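Local coordinates for HP0420 homologue (PDB 3LW3), which is of unknown function but adopts the hotdog fold, best known from thioesterases and dehydratases acting on acyl thioesters, at residues L49-D52 with D53-H56; A88-E91 with I92-I96. One frame throughout, in Å; residues are numbered along the deposited sequence.

Contact 1. Residues L49-D52 with D53-H56; sequences LCED and DVVH
A classic beta bulge sits beside a type I turn here: C50 and E51 together face V54 across a tight antiparallel hairpin whose type I turn runs from E51 to V54. The carbonyl oxygen of V54 is gripped by two amides. C50 N donates to V54 O at 2.7 Å, approaching nearly in line with the C=O though its N-H is somewhat bent, while E51 N reaches the same oxygen at 3.1 Å in the carbonyl plane, on a lone pair. The return bond, V54 N to E51 O, is longer at 3.3 Å; its N-H points straight at the oxygen (172°), yet the donor stands well above the carbonyl plane.

E51 and V54 project side by side from the same face, with E51 CG 4.1 Å from V54 CG2. Beyond CG the glutamate bends (chi2 -83°), carrying its carboxylate away from the valine to the second subunit, where OE2 accepts from the backbone N of C19. The side chains of the L49-V55 pair diverge, yet L49 CD2 and V55 CG2 still meet at 4.1 Å. C50 CB lies at the edge of the H56 ring, 3.8 Å from H56 CD2, and C50 SG, anti to the backbone N (chi1 165°), forms a disulfide with C19 of the second subunit. D52 adds a salt bridge to R21 of that subunit. H56 occupies the N-cap position of helix 57-72, making this bulged hairpin the lead-in to the central helix of the hotdog fold.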
# COMPACT_ATOMS: atom_id res chain seq x y z
N LEU B 49 9.85 4.58 -7.73
CA LEU B 49 10.57 5.59 -6.94
C LEU B 49 9.72 6.82 -6.62
O LEU B 49 8.97 7.31 -7.48
CB LEU B 49 11.81 6.05 -7.70
CG LEU B 49 12.90 4.99 -7.80
CD1 LEU B 49 13.98 5.45 -8.78
CD2 LEU B 49 13.51 4.63 -6.45
N CYS B 50 9.86 7.31 -5.39
CA CYS B 50 9.38 8.65 -5.04
C CYS B 50 10.51 9.62 -5.31
O CYS B 50 10.34 10.56 -6.07
CB CYS B 50 8.99 8.69 -3.57
SG CYS B 50 8.78 10.35 -2.86
N GLU B 51 11.64 9.37 -4.68
CA GLU B 51 12.87 10.16 -4.92
C GLU B 51 13.91 9.27 -5.61
O GLU B 51 13.71 8.06 -5.73
CB GLU B 51 13.48 10.73 -3.61
CG GLU B 51 12.48 11.30 -2.57
CD GLU B 51 12.07 12.74 -2.87
OE1 GLU B 51 12.52 13.26 -3.92
OE2 GLU B 51 11.27 13.33 -2.09
N ASP B 52 15.01 9.87 -6.08
CA ASP B 52 16.10 9.09 -6.65
C ASP B 52 16.45 7.84 -5.81
O ASP B 52 16.72 6.77 -6.36
CB ASP B 52 17.36 9.96 -6.72
CG ASP B 52 17.36 10.90 -7.90
OD1 ASP B 52 18.11 11.90 -7.84
OD2 ASP B 52 16.67 10.63 -8.91
N ASP B 53 16.49 7.99 -4.48
CA ASP B 53 16.97 6.95 -3.55
C ASP B 53 15.91 6.50 -2.55
O ASP B 53 16.22 5.93 -1.47
CB ASP B 53 18.18 7.48 -2.77
CG ASP B 53 18.01 8.94 -2.31
OD1 ASP B 53 16.96 9.61 -2.60
OD2 ASP B 53 18.96 9.45 -1.64
N VAL B 54 14.64 6.74 -2.89
CA VAL B 54 13.55 6.36 -2.02
C VAL B 54 12.36 5.79 -2.77
O VAL B 54 11.64 6.50 -3.53
CB VAL B 54 13.06 7.54 -1.13
CG1 VAL B 54 12.03 7.03 -0.15
CG2 VAL B 54 14.25 8.24 -0.40
N VAL B 55 12.11 4.50 -2.55
CA VAL B 55 10.97 3.83 -3.15
C VAL B 55 9.70 4.38 -2.49
O VAL B 55 9.63 4.48 -1.27
CB VAL B 55 11.06 2.30 -3.00
CG1 VAL B 55 9.75 1.58 -3.42
CG2 VAL B 55 12.22 1.79 -3.84
N HIS B 56 8.70 4.69 -3.31
CA HIS B 56 7.46 5.23 -2.79
C HIS B 56 6.74 4.32 -1.80
O HIS B 56 6.65 3.08 -2.02
CB HIS B 56 6.50 5.51 -3.93
CG HIS B 56 5.37 6.39 -3.53
ND1 HIS B 56 4.05 6.07 -3.73
CD2 HIS B 56 5.38 7.60 -2.93
CE1 HIS B 56 3.29 7.06 -3.27
NE2 HIS B 56 4.08 8.00 -2.80

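Contact 2. Residues A88-E91 with I92-I96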
# COMPACT_ATOMS: atom_id res chain seq x y z
N ALA B 88 13.24 2.05 7.19
CA ALA B 88 14.35 2.61 6.44
C ALA B 88 13.94 2.82 4.98
O ALA B 88 13.08 2.04 4.46
CB ALA B 88 15.54 1.68 6.51
N PRO B 89 14.57 3.83 4.31
CA PRO B 89 14.29 4.08 2.89
C PRO B 89 14.91 2.98 2.04
O PRO B 89 16.01 2.54 2.31
CB PRO B 89 14.99 5.42 2.61
CG PRO B 89 16.09 5.48 3.59
CD PRO B 89 15.50 4.85 4.86
N ILE B 90 14.20 2.55 1.03
CA ILE B 90 14.66 1.47 0.17
C ILE B 90 15.03 2.07 -1.20
O ILE B 90 14.33 2.99 -1.70
CB ILE B 90 13.51 0.39 0.05
CG1 ILE B 90 13.08 -0.12 1.42
CG2 ILE B 90 13.92 -0.76 -0.79
CD1 ILE B 90 14.18 -0.56 2.29
N GLU B 91 16.10 1.55 -1.80
CA GLU B 91 16.55 1.93 -3.15
C GLU B 91 16.27 0.82 -4.12
O GLU B 91 16.11 -0.35 -3.71
CB GLU B 91 18.07 2.19 -3.15
CG GLU B 91 18.52 3.32 -2.27
CD GLU B 91 20.05 3.36 -2.16
OE1 GLU B 91 20.58 2.94 -1.11
OE2 GLU B 91 20.69 3.77 -3.15
N ILE B 92 16.29 1.14 -5.42
CA ILE B 92 16.21 0.08 -6.43
C ILE B 92 17.36 -0.89 -6.23
O ILE B 92 18.37 -0.55 -5.63
CB ILE B 92 16.21 0.66 -7.86
CG1 ILE B 92 17.43 1.54 -8.05
CG2 ILE B 92 14.88 1.38 -8.17
CD1 ILE B 92 17.64 1.95 -9.51
N LYS B 93 17.15 -2.11 -6.70
CA LYS B 93 18.15 -3.19 -6.57
C LYS B 93 18.12 -3.87 -5.23
O LYS B 93 18.61 -5.00 -5.13
CB LYS B 93 19.59 -2.76 -6.91
CG LYS B 93 19.79 -2.31 -8.36
CD LYS B 93 21.28 -2.08 -8.63
CE LYS B 93 21.55 -1.28 -9.90
NZ LYS B 93 23.04 -1.11 -10.23
N GLN B 94 17.54 -3.26 -4.20
CA GLN B 94 17.43 -3.98 -2.93
C GLN B 94 16.31 -5.02 -2.99
O GLN B 94 15.18 -4.66 -3.23
CB GLN B 94 17.17 -3.00 -1.77
CG GLN B 94 18.33 -2.06 -1.44
CD GLN B 94 18.06 -1.29 -0.15
OE1 GLN B 94 17.77 -0.08 -0.18
NE2 GLN B 94 18.14 -1.99 1.00
N GLU B 95 16.62 -6.27 -2.69
CA GLU B 95 15.59 -7.32 -2.54
C GLU B 95 14.97 -7.28 -1.15
O GLU B 95 15.66 -7.54 -0.16
CB GLU B 95 16.21 -8.70 -2.70
CG GLU B 95 16.64 -8.98 -4.08
CD GLU B 95 17.02 -10.44 -4.27
OE1 GLU B 95 17.05 -11.23 -3.26
OE2 GLU B 95 17.26 -10.78 -5.44
N ILE B 96 13.69 -6.97 -1.08
CA ILE B 96 12.98 -6.98 0.25
C ILE B 96 12.00 -8.16 0.37
O ILE B 96 11.05 -8.23 -0.44
CB ILE B 96 12.17 -5.68 0.43
CG1 ILE B 96 13.02 -4.47 0.07
CG2 ILE B 96 11.68 -5.56 1.86
CD1 ILE B 96 14.32 -4.38 0.93
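E91 N donates to Q94 OE1 at 2.8 Å, nearly straight (167°), with the E91 nitrogen standing about 28° from the plane of the Q94 side-chain carbonyl. The backbone of the same two residues closes a type II turn, Q94 N giving a longer bond of 3.3 Å to E91 O. Q94 therefore holds E91 twice, by its side-chain acceptor and by its backbone donor. Its CG lies beside the backbone N (chi1 -67°) and the chain then runs out extended, which carries the amide back across the mouth of the turn. There OE1 also comes within 3.5 Å of I90 CA, and Q94 CB rests near I90 CG2. At the third position of the turn K93 takes a positive phi.

Beside this polar closure I90 and I96 reach toward each other tip to tip, with I90 CG2 3.9 Å from I96 CG1 and the two CD1 methyls 4.1 Å apart. F118 of strand 109-118 packs against both Q94 and I96. The turn from E91 to Q94, in the loop between strands 77-86 and 96-105, is thus pinned by two bonds between the same residues, one from the side chain and one from the backbone, which limits how Q94 can turn, while I90 and I96 pack as a buried apolar pair.

Contacts 1 and 2 are neighbouring loops at one end of the hotdog fold, their centres about 9 Å apart, and each mixes buried and exposed residues. A probable backbone hydrogen bond joins them, V55 N to I90 O at 2.8 Å, so the short strand 54-55 is bonded to 49-52 through V54 and to 88-91 through V55. L49 CD2 also packs on I92 CG2, 3.9 Å away. Contact 1 uses backbone bonds across its hairpin and directs C50, E51 and D52 to the second subunit; contact 2 closes its turn with a glutamine side chain and leans mostly on its own chain. One leads into helix 57-72, the other into strand 96-105.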